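Local structure of P35 (Autographa californica nucleopolyhedrovirus, 1P35) at residues C18-D21 with K22-E26; N61-D64 with R65-K69; E72-D75 with Q76-R79. The protein inhibits caspases of the infected insect host, blocking the apoptosis that infection sets off, and also suppresses the antiviral RNA interference response. One frame throughout, in Å; residues are numbered along the deposited sequence.

Overall arrangement
Three local contacts, in series along the chain, contrast a hairpin with the two ends of a helix. Contact 1 closes the β hairpin of strands 10-21 and 24-33 and is partly buried; its polar side chains bond to backbone atoms, to one another and, for R25 and E26, to charged residues outside the hairpin tip. Contact 2, its centre about 20 Å from that of contact 1, covers the first two turns of helix 62-74, apolar on the side against those same two strands and cationic where it meets a phosphate ion and the second subunit. Contact 3 belongs to the other end of this helix, about 16 Å further on between centres, a surface contact where regular backbone bonding gives way to a loop and water.

Contact 1: C18-D21 with K22-E26; sequences CQVD and KQTRE
With chi1 at -161° and a bend at chi2, the side chain of Q19 folds back over the neighbouring strand, where it crosses R25 at about a right angle; in D21 chi1 of 62° sets the carboxylate over the turn, within reach of Q23 and T24. The frame is a β hairpin with a type I turn from D21 to T24 and a classic β bulge, since V20 and D21 both face T24. The bulge is written in one acceptor: T24 O takes V20 N at 2.7 Å and D21 N at 3.2 Å, both from the same face of its carbonyl plane. Beyond it the regular antiparallel pairing resumes, E26 N bonding to C18 O.

Q19 uses both ends of its amide. Q19 NE2 gives a nearly straight bond to D21 O at 2.7 Å, while R25 NH1 donates to Q19 OE1 at 2.9 Å from above the carbonyl plane. The amide is thus fixed in rotation, its plane turned 75° from the guanidinium, one face of which lies over the backbone at C18 and Q19. D17 and D200 O also bind that guanidinium, a setting in which its positive charge is probably well balanced. On the opposite side of the sheet, V20 CG2 packs against E26 CB, while E26 itself pairs with R16 and K58.

At the turn D21 OD1 is gripped twice, nearly along its C-O axis by Q23 N at 2.6 Å and on its syn side, though tilted out of the carboxylate plane, by T24 OG1 at 3.0 Å.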
ATOM      1  N   CYS A  18       1.493   8.040 -20.719  1.00 34.51           N
ATOM      2  CA  CYS A  18       1.719   9.465 -20.553  1.00 32.62           C
ATOM      3  C   CYS A  18       2.718  10.031 -21.585  1.00 30.30           C
ATOM      4  O   CYS A  18       3.562   9.300 -22.104  1.00 35.11           O
ATOM      5  CB  CYS A  18       2.264   9.725 -19.124  1.00 43.02           C
ATOM      6  SG  CYS A  18       1.268   9.146 -17.693  1.00 39.36           S
ATOM      7  N   GLN A  19       2.605  11.329 -21.872  1.00 34.82           N
ATOM      8  CA  GLN A  19       3.513  12.010 -22.798  1.00 42.49           C
ATOM      9  C   GLN A  19       4.797  12.135 -21.974  1.00 36.40           C
ATOM     10  O   GLN A  19       4.715  12.471 -20.806  1.00 50.61           O
ATOM     11  CB  GLN A  19       2.975  13.416 -23.140  1.00 34.61           C
ATOM     12  CG  GLN A  19       3.554  14.088 -24.425  1.00 40.30           C
ATOM     13  CD  GLN A  19       3.142  13.392 -25.791  1.00 61.79           C
ATOM     14  OE1 GLN A  19       1.959  13.135 -26.065  1.00 58.84           O
ATOM     15  NE2 GLN A  19       4.132  13.124 -26.639  1.00 53.07           N
ATOM     16  N   VAL A  20       5.952  11.798 -22.552  1.00 47.66           N
ATOM     17  CA  VAL A  20       7.251  11.915 -21.855  1.00 39.31           C
ATOM     18  C   VAL A  20       7.853  13.250 -22.314  1.00 47.91           C
ATOM     19  O   VAL A  20       8.392  13.997 -21.505  1.00 49.76           O
ATOM     20  CB  VAL A  20       8.192  10.788 -22.232  1.00 24.06           C
ATOM     21  CG1 VAL A  20       9.626  11.138 -21.778  1.00 28.00           C
ATOM     22  CG2 VAL A  20       7.734   9.470 -21.572  1.00 18.95           C
ATOM     23  N   ASP A  21       7.757  13.503 -23.624  1.00 40.99           N
ATOM     24  CA  ASP A  21       8.166  14.757 -24.273  1.00 42.30           C
ATOM     25  C   ASP A  21       7.422  14.885 -25.585  1.00 38.10           C
ATOM     26  O   ASP A  21       6.636  14.006 -25.956  1.00 42.70           O
ATOM     27  CB  ASP A  21       9.683  14.870 -24.546  1.00 39.98           C
ATOM     28  CG  ASP A  21      10.209  13.795 -25.487  1.00 41.04           C
ATOM     29  OD1 ASP A  21       9.576  13.500 -26.524  1.00 50.02           O
ATOM     30  OD2 ASP A  21      11.291  13.260 -25.178  1.00 57.04           O
ATOM     31  N   LYS A  22       7.708  15.961 -26.309  1.00 43.63           N
ATOM     32  CA  LYS A  22       7.056  16.210 -27.584  1.00 48.78           C
ATOM     33  C   LYS A  22       7.000  15.001 -28.549  1.00 46.88           C
ATOM     34  O   LYS A  22       6.089  14.928 -29.374  1.00 63.14           O
ATOM     35  CB  LYS A  22       7.694  17.444 -28.283  1.00 52.16           C
ATOM     36  CG  LYS A  22       6.950  17.889 -29.548  1.00 65.42           C
ATOM     37  CD  LYS A  22       7.449  19.221 -30.117  1.00 82.42           C
ATOM     38  CE  LYS A  22       6.632  19.649 -31.358  1.00 90.32           C
ATOM     39  NZ  LYS A  22       6.956  21.038 -31.862  1.00 87.75           N
ATOM     40  N   GLN A  23       7.941  14.059 -28.478  1.00 48.42           N
ATOM     41  CA  GLN A  23       7.848  12.919 -29.403  1.00 58.05           C
ATOM     42  C   GLN A  23       7.985  11.564 -28.771  1.00 51.08           C
ATOM     43  O   GLN A  23       8.304  10.596 -29.444  1.00 52.00           O
ATOM     44  CB  GLN A  23       8.878  12.974 -30.512  1.00 56.88           C
ATOM     45  CG  GLN A  23      10.301  12.959 -30.080  1.00 62.73           C
ATOM     46  CD  GLN A  23      10.804  14.362 -29.949  1.00 62.50           C
ATOM     47  OE1 GLN A  23      10.309  15.240 -30.626  1.00 45.04           O
ATOM     48  NE2 GLN A  23      11.798  14.583 -29.098  1.00 70.43           N
ATOM     49  N   THR A  24       7.735  11.504 -27.475  1.00 52.01           N
ATOM     50  CA  THR A  24       7.845  10.259 -26.769  1.00 39.15           C
ATOM     51  C   THR A  24       6.708  10.145 -25.775  1.00 37.15           C
ATOM     52  O   THR A  24       6.271  11.158 -25.186  1.00 36.57           O
ATOM     53  CB  THR A  24       9.189  10.186 -25.981  1.00 35.84           C
ATOM     54  OG1 THR A  24      10.280  10.638 -26.812  1.00 41.31           O
ATOM     55  CG2 THR A  24       9.428   8.753 -25.494  1.00 19.81           C
ATOM     56  N   ARG A  25       6.229   8.919 -25.585  1.00 33.30           N
ATOM     57  CA  ARG A  25       5.184   8.659 -24.588  1.00 29.96           C
ATOM     58  C   ARG A  25       5.570   7.344 -23.920  1.00 35.82           C
ATOM     59  O   ARG A  25       6.393   6.591 -24.466  1.00 29.99           O
ATOM     60  CB  ARG A  25       3.761   8.563 -25.220  1.00 26.30           C
ATOM     61  CG  ARG A  25       3.222   9.856 -25.816  1.00 32.97           C
ATOM     62  CD  ARG A  25       1.794   9.677 -26.367  1.00 19.27           C
ATOM     63  NE  ARG A  25       0.864   9.220 -25.330  1.00 29.85           N
ATOM     64  CZ  ARG A  25       0.060  10.032 -24.636  1.00 39.09           C
ATOM     65  NH1 ARG A  25       0.058  11.336 -24.863  1.00 32.94           N
ATOM     66  NH2 ARG A  25      -0.742   9.549 -23.700  1.00 26.29           N
ATOM     67  N   GLU A  26       5.024   7.091 -22.728  1.00 29.56           N
ATOM     68  CA  GLU A  26       5.336   5.851 -22.025  1.00 42.47           C
ATOM     69  C   GLU A  26       4.067   5.040 -21.698  1.00 35.64           C
ATOM     70  O   GLU A  26       3.030   5.585 -21.298  1.00 35.65           O
ATOM     71  CB  GLU A  26       6.117   6.139 -20.727  1.00 43.34           C
ATOM     72  CG  GLU A  26       6.415   4.884 -19.904  1.00 35.52           C
ATOM     73  CD  GLU A  26       6.876   5.227 -18.479  1.00 44.67           C
ATOM     74  OE1 GLU A  26       6.101   5.864 -17.758  1.00 51.06           O
ATOM     75  OE2 GLU A  26       8.003   4.863 -18.075  1.00 52.86           O
TER

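Contact 2: N61-D64 with R65-K69; sequences NLRD and RIKSK. With EDO (1,2-ethanediol), chain G; PO4 (phosphate ion), chain E.
L62 and I66, one helical turn apart, make the apolar part of this contact: L62 CG lies 3.8 Å from I66 CD1, the two side chains meeting at a slant. Both are buried. L62 leans on R16 and V28 and I66 on I14, so this side of the helix is laid against strands 10-21 and 24-33. L62 has a second neighbour in R65, which it crosses at about a right angle, L62 CD1 lying over one face of the guanidinium, 3.4 Å from R65 NH2.

Backbone bonds carry the regular pattern. R65 N reaches N61 O in its carbonyl plane, I66 N reaches L62 O at 2.8 Å, and K67 N and S68 N repeat the step to R63 O and D64 O. These are the first two turns of helix 62-74, with N61 just ahead of them.

The charged interactions gather round R65. With CG beside the backbone N (chi1 -70°) and a bend at chi3, its chain turns the guanidinium edge to a phosphate ion, probably from the crystallisation liquor, whose phosphorus lies in the guanidinium plane. Two bonds hold this ion: R65 NE to phosphate O3 at 2.7 Å and R65 NH2 to phosphate O1 at 3.1 Å, the latter nearly straight at 175°. NH1 turns the other way, to N59 OD1 and, weakly, to a water that also accepts from N61 ND2. K69 NZ gives a weak bond to O1 of an ethanediol that R16 binds too. A separate salt bridge joins neighbours R63 NH1 and D64 OD1, D64 OD2 being paired with K93. Across the dimer interface, N61 ND2 also donates to E78 O of the second subunit.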
ATOM      1  N   ASN A  61       5.455   0.895  -6.408  1.00 43.85           N
ATOM      2  CA  ASN A  61       4.120   1.272  -6.039  1.00 30.87           C
ATOM      3  C   ASN A  61       3.262   1.858  -7.083  1.00 40.51           C
ATOM      4  O   ASN A  61       2.080   2.125  -6.800  1.00 41.24           O
ATOM      5  CB  ASN A  61       4.128   2.238  -4.878  1.00 35.30           C
ATOM      6  CG  ASN A  61       4.105   1.523  -3.621  1.00 47.37           C
ATOM      7  OD1 ASN A  61       3.834   0.320  -3.627  1.00 47.56           O
ATOM      8  ND2 ASN A  61       4.356   2.225  -2.510  1.00 37.84           N
ATOM      9  N   LEU A  62       3.832   2.059  -8.274  1.00 33.05           N
ATOM     10  CA  LEU A  62       3.068   2.668  -9.361  1.00 34.80           C
ATOM     11  C   LEU A  62       1.706   2.018  -9.647  1.00 39.09           C
ATOM     12  O   LEU A  62       0.695   2.707  -9.889  1.00 35.83           O
ATOM     13  CB  LEU A  62       3.876   2.669 -10.637  1.00 26.55           C
ATOM     14  CG  LEU A  62       3.185   3.520 -11.714  1.00 43.14           C
ATOM     15  CD1 LEU A  62       2.897   4.899 -11.114  1.00 27.52           C
ATOM     16  CD2 LEU A  62       4.090   3.676 -12.948  1.00 39.40           C
ATOM     17  N   ARG A  63       1.712   0.692  -9.621  1.00 30.42           N
ATOM     18  CA  ARG A  63       0.561  -0.105  -9.886  1.00 29.96           C
ATOM     19  C   ARG A  63      -0.651   0.354  -9.068  1.00 30.50           C
ATOM     20  O   ARG A  63      -1.715   0.618  -9.612  1.00 38.36           O
ATOM     21  CB  ARG A  63       0.859  -1.571  -9.542  1.00 26.96           C
ATOM     22  CG  ARG A  63      -0.457  -2.391  -9.525  1.00 35.46           C
ATOM     23  CD  ARG A  63      -0.335  -3.823  -9.006  1.00 59.44           C
ATOM     24  NE  ARG A  63      -1.564  -4.625  -9.182  1.00 68.96           N
ATOM     25  CZ  ARG A  63      -2.724  -4.436  -8.545  1.00 79.31           C
ATOM     26  NH1 ARG A  63      -2.857  -3.459  -7.657  1.00 80.19           N
ATOM     27  NH2 ARG A  63      -3.770  -5.222  -8.809  1.00 54.18           N
ATOM     28  N   ASP A  64      -0.473   0.426  -7.751  1.00 34.31           N
ATOM     29  CA  ASP A  64      -1.545   0.812  -6.853  1.00 31.04           C
ATOM     30  C   ASP A  64      -1.865   2.301  -6.942  1.00 32.80           C
ATOM     31  O   ASP A  64      -2.981   2.709  -6.639  1.00 29.62           O
ATOM     32  CB  ASP A  64      -1.217   0.432  -5.388  1.00 44.26           C
ATOM     33  CG  ASP A  64      -1.331  -1.075  -5.117  1.00 36.16           C
ATOM     34  OD1 ASP A  64      -2.076  -1.763  -5.842  1.00 73.05           O
ATOM     35  OD2 ASP A  64      -0.711  -1.563  -4.157  1.00 48.76           O
ATOM     36  N   ARG A  65      -0.899   3.117  -7.346  1.00 35.96           N
ATOM     37  CA  ARG A  65      -1.182   4.539  -7.455  1.00 33.76           C
ATOM     38  C   ARG A  65      -2.038   4.781  -8.702  1.00 35.78           C
ATOM     39  O   ARG A  65      -2.884   5.658  -8.692  1.00 47.28           O
ATOM     40  CB  ARG A  65       0.094   5.419  -7.527  1.00 23.53           C
ATOM     41  CG  ARG A  65       0.901   5.502  -6.242  1.00 35.68           C
ATOM     42  CD  ARG A  65       1.754   6.800  -6.191  1.00 30.31           C
ATOM     43  NE  ARG A  65       2.727   6.889  -7.268  1.00 44.85           N
ATOM     44  CZ  ARG A  65       3.759   6.061  -7.408  1.00 34.09           C
ATOM     45  NH1 ARG A  65       3.943   5.090  -6.536  1.00 44.89           N
ATOM     46  NH2 ARG A  65       4.599   6.200  -8.415  1.00 43.92           N
ATOM     47  N   ILE A  66      -1.810   4.021  -9.774  1.00 45.08           N
ATOM     48  CA  ILE A  66      -2.617   4.196 -10.985  1.00 30.66           C
ATOM     49  C   ILE A  66      -4.064   3.828 -10.586  1.00 36.55           C
ATOM     50  O   ILE A  66      -4.981   4.609 -10.693  1.00 30.13           O
ATOM     51  CB  ILE A  66      -2.146   3.245 -12.104  1.00 34.68           C
ATOM     52  CG1 ILE A  66      -0.726   3.650 -12.558  1.00 21.06           C
ATOM     53  CG2 ILE A  66      -3.120   3.318 -13.304  1.00 27.08           C
ATOM     54  CD1 ILE A  66      -0.097   2.622 -13.426  1.00 19.48           C
ATOM     55  N   LYS A  67      -4.217   2.631 -10.064  1.00 32.75           N
ATOM     56  CA  LYS A  67      -5.496   2.142  -9.671  1.00 34.97           C
ATOM     57  C   LYS A  67      -6.212   3.060  -8.658  1.00 31.52           C
ATOM     58  O   LYS A  67      -7.424   3.258  -8.732  1.00 43.83           O
ATOM     59  CB  LYS A  67      -5.333   0.710  -9.137  1.00 28.81           C
ATOM     60  CG  LYS A  67      -6.614   0.061  -8.754  1.00 45.38           C
ATOM     61  CD  LYS A  67      -6.470  -1.425  -8.387  1.00 55.40           C
ATOM     62  CE  LYS A  67      -7.816  -1.912  -7.859  1.00 55.12           C
ATOM     63  NZ  LYS A  67      -8.903  -1.276  -8.718  1.00 52.48           N
ATOM     64  N   SER A  68      -5.474   3.636  -7.728  1.00 33.28           N
ATOM     65  CA  SER A  68      -6.072   4.523  -6.730  1.00 29.46           C
ATOM     66  C   SER A  68      -6.544   5.801  -7.358  1.00 29.67           C
ATOM     67  O   SER A  68      -7.561   6.377  -6.959  1.00 35.67           O
ATOM     68  CB  SER A  68      -5.042   4.865  -5.622  1.00 31.07           C
ATOM     69  OG  SER A  68      -5.373   6.063  -4.953  1.00 74.37           O
ATOM     70  N   LYS A  69      -5.778   6.287  -8.328  1.00 41.10           N
ATOM     71  CA  LYS A  69      -6.154   7.531  -8.942  1.00 40.89           C
ATOM     72  C   LYS A  69      -7.428   7.404  -9.782  1.00 31.29           C
ATOM     73  O   LYS A  69      -8.231   8.343  -9.828  1.00 35.94           O
ATOM     74  CB  LYS A  69      -5.016   8.094  -9.802  1.00 21.34           C
ATOM     75  CG  LYS A  69      -3.908   8.719  -8.964  1.00 44.25           C
ATOM     76  CD  LYS A  69      -3.034   9.603  -9.831  1.00 50.38           C
ATOM     77  CE  LYS A  69      -2.028  10.372  -8.979  1.00 75.90           C
ATOM     78  NZ  LYS A  69      -0.949  10.983  -9.822  1.00 88.22           N
TER
HETATM   79  C1  EDO G 303      -0.465   7.485 -11.075  1.00 24.71           C
HETATM   80  O1  EDO G 303      -0.173   8.349  -9.942  1.00 42.82           O
HETATM   81  C2  EDO G 303      -0.498   8.252 -12.361  1.00 24.30           C
HETATM   82  O2  EDO G 303       0.803   8.694 -12.647  1.00 47.76           O
HETATM   83  P   PO4 E 301       3.258   9.645  -9.844  1.00 73.25           P
HETATM   84  O1  PO4 E 301       4.205   8.561 -10.339  1.00 69.51           O
HETATM   85  O2  PO4 E 301       2.430  10.172 -11.000  1.00 82.45           O
HETATM   86  O3  PO4 E 301       2.306   9.100  -8.793  1.00 85.80           O
HETATM   87  O4  PO4 E 301       4.125  10.727  -9.207  1.00 79.33           O
HETATM   88  O   HOH W   1       3.798   5.170  -3.382  1.00 44.72           O

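Contact 3: E72-D75 with Q76-R79; sequences EQFD and QLER
F74 and L77 lie side by side and point the same way, F74 CD2 4.1 Å from L77 CD1, and together they form the packed side of the contact, towards the C-terminal end of helix 62-74, where the chain runs on into a loop. The ring is buried, resting on I269 and Y278 of strands 259-271 and 276-282; L77 meets I269 as well. Backbone bonding tightens here into three-residue steps. L77 N reaches F74 O at 2.8 Å and E78 N reaches D75 O at 3.0 Å, both donors well above the carbonyl plane, while the four-residue bond from E78 N to F74 O is weak.

The solvent side is looser. Q76, its chain extended beyond CG from chi1 of -76°, runs back along the helix and lays Q76 NE2 3.0 Å from E72 O, a bent bond of 130° that gives this carbonyl a side-chain donor. The carboxylates of D75 and E78 come within 4.0 Å, D75 OD1 to E78 OE1, a like-charge approach that may raise the proton affinity of either; E78 OE2, however, accepts from C265 N. A water bridges two carbonyls, donating to D75 O at 2.7 Å and to E78 O at 3.0 Å.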
ATOM      1  N   GLU A  72     -10.436   7.022  -7.487  1.00 38.66           N
ATOM      2  CA  GLU A  72     -10.952   8.200  -6.778  1.00 40.58           C
ATOM      3  C   GLU A  72     -11.734   9.149  -7.706  1.00 40.90           C
ATOM      4  O   GLU A  72     -12.353  10.111  -7.246  1.00 42.73           O
ATOM      5  CB  GLU A  72      -9.829   8.968  -6.063  1.00 41.29           C
ATOM      6  CG  GLU A  72      -8.973   9.803  -6.986  1.00 50.72           C
ATOM      7  CD  GLU A  72      -7.927  10.629  -6.243  1.00 75.58           C
ATOM      8  OE1 GLU A  72      -7.057  10.051  -5.541  1.00 85.39           O
ATOM      9  OE2 GLU A  72      -7.975  11.871  -6.365  1.00 77.17           O
ATOM     10  N   GLN A  73     -11.663   8.926  -9.015  1.00 37.52           N
ATOM     11  CA  GLN A  73     -12.450   9.779  -9.890  1.00 39.79           C
ATOM     12  C   GLN A  73     -13.863   9.175  -9.984  1.00 37.70           C
ATOM     13  O   GLN A  73     -14.853   9.909 -10.054  1.00 34.89           O
ATOM     14  CB  GLN A  73     -11.845   9.873 -11.273  1.00 26.60           C
ATOM     15  CG  GLN A  73     -10.552  10.641 -11.376  1.00 32.95           C
ATOM     16  CD  GLN A  73     -10.708  12.097 -10.935  1.00 44.69           C
ATOM     17  OE1 GLN A  73     -11.658  12.815 -11.341  1.00 33.44           O
ATOM     18  NE2 GLN A  73      -9.764  12.553 -10.115  1.00 39.03           N
ATOM     19  N   PHE A  74     -13.946   7.840  -9.949  1.00 33.04           N
ATOM     20  CA  PHE A  74     -15.219   7.164 -10.049  1.00 31.38           C
ATOM     21  C   PHE A  74     -15.998   7.097  -8.743  1.00 36.66           C
ATOM     22  O   PHE A  74     -17.252   7.032  -8.750  1.00 37.59           O
ATOM     23  CB  PHE A  74     -15.038   5.750 -10.664  1.00 27.51           C
ATOM     24  CG  PHE A  74     -14.721   5.783 -12.146  1.00 24.83           C
ATOM     25  CD1 PHE A  74     -13.423   6.057 -12.604  1.00 21.72           C
ATOM     26  CD2 PHE A  74     -15.772   5.715 -13.091  1.00 32.22           C
ATOM     27  CE1 PHE A  74     -13.171   6.286 -13.975  1.00 19.49           C
ATOM     28  CE2 PHE A  74     -15.547   5.930 -14.444  1.00 24.68           C
ATOM     29  CZ  PHE A  74     -14.237   6.227 -14.910  1.00 21.16           C
ATOM     30  N   ASP A  75     -15.272   7.082  -7.626  1.00 30.89           N
ATOM     31  CA  ASP A  75     -15.925   7.047  -6.327  1.00 33.96           C
ATOM     32  C   ASP A  75     -16.812   8.253  -6.207  1.00 34.66           C
ATOM     33  O   ASP A  75     -17.891   8.177  -5.632  1.00 55.23           O
ATOM     34  CB  ASP A  75     -14.924   7.041  -5.185  1.00 36.22           C
ATOM     35  CG  ASP A  75     -14.356   5.674  -4.927  1.00 65.45           C
ATOM     36  OD1 ASP A  75     -14.750   4.713  -5.621  1.00 61.63           O
ATOM     37  OD2 ASP A  75     -13.505   5.556  -4.024  1.00 92.66           O
ATOM     38  N   GLN A  76     -16.349   9.357  -6.778  1.00 35.23           N
ATOM     39  CA  GLN A  76     -17.078  10.607  -6.771  1.00 44.06           C
ATOM     40  C   GLN A  76     -18.405  10.508  -7.517  1.00 48.45           C
ATOM     41  O   GLN A  76     -19.222  11.421  -7.461  1.00 60.10           O
ATOM     42  CB  GLN A  76     -16.229  11.708  -7.414  1.00 46.34           C
ATOM     43  CG  GLN A  76     -15.092  12.243  -6.511  1.00 63.53           C
ATOM     44  CD  GLN A  76     -14.201  13.260  -7.225  1.00 86.41           C
ATOM     45  OE1 GLN A  76     -14.684  14.219  -7.837  1.00 98.99           O
ATOM     46  NE2 GLN A  76     -12.891  13.059  -7.138  1.00 74.00           N
ATOM     47  N   LEU A  77     -18.634   9.413  -8.227  1.00 46.53           N
ATOM     48  CA  LEU A  77     -19.868   9.316  -8.966  1.00 35.03           C
ATOM     49  C   LEU A  77     -20.844   8.452  -8.195  1.00 43.54           C
ATOM     50  O   LEU A  77     -22.056   8.536  -8.392  1.00 57.58           O
ATOM     51  CB  LEU A  77     -19.610   8.699 -10.351  1.00 19.85           C
ATOM     52  CG  LEU A  77     -18.667   9.392 -11.319  1.00 27.43           C
ATOM     53  CD1 LEU A  77     -18.647   8.585 -12.603  1.00 24.23           C
ATOM     54  CD2 LEU A  77     -19.103  10.829 -11.581  1.00 22.23           C
ATOM     55  N   GLU A  78     -20.291   7.636  -7.303  1.00 36.90           N
ATOM     56  CA  GLU A  78     -21.047   6.685  -6.519  1.00 39.79           C
ATOM     57  C   GLU A  78     -21.657   7.154  -5.208  1.00 43.64           C
ATOM     58  O   GLU A  78     -21.291   8.189  -4.676  1.00 50.34           O
ATOM     59  CB  GLU A  78     -20.174   5.450  -6.277  1.00 29.91           C
ATOM     60  CG  GLU A  78     -19.727   4.829  -7.626  1.00 36.29           C
ATOM     61  CD  GLU A  78     -18.834   3.608  -7.485  1.00 39.87           C
ATOM     62  OE1 GLU A  78     -18.397   3.317  -6.338  1.00 57.52           O
ATOM     63  OE2 GLU A  78     -18.564   2.969  -8.535  1.00 42.79           O
ATOM     64  N   ARG A  79     -22.634   6.378  -4.749  1.00 40.86           N
ATOM     65  CA  ARG A  79     -23.353   6.600  -3.507  1.00 29.34           C
ATOM     66  C   ARG A  79     -23.500   5.177  -2.970  1.00 35.50           C
ATOM     67  O   ARG A  79     -24.414   4.398  -3.335  1.00 36.20           O
ATOM     68  CB  ARG A  79     -24.719   7.273  -3.775  1.00 25.73           C
ATOM     69  CG  ARG A  79     -24.676   8.794  -4.239  1.00 28.17           C
ATOM     70  CD  ARG A  79     -26.082   9.449  -4.237  1.00 33.44           C
ATOM     71  NE  ARG A  79     -27.052   8.666  -5.028  1.00 32.99           N
ATOM     72  CZ  ARG A  79     -27.461   8.969  -6.257  1.00 36.50           C
ATOM     73  NH1 ARG A  79     -27.003  10.051  -6.869  1.00 36.45           N
ATOM     74  NH2 ARG A  79     -28.326   8.178  -6.878  1.00 53.09           N
TER
HETATM   75  O   HOH W   2     -18.784   8.004  -3.090  1.00 56.13           O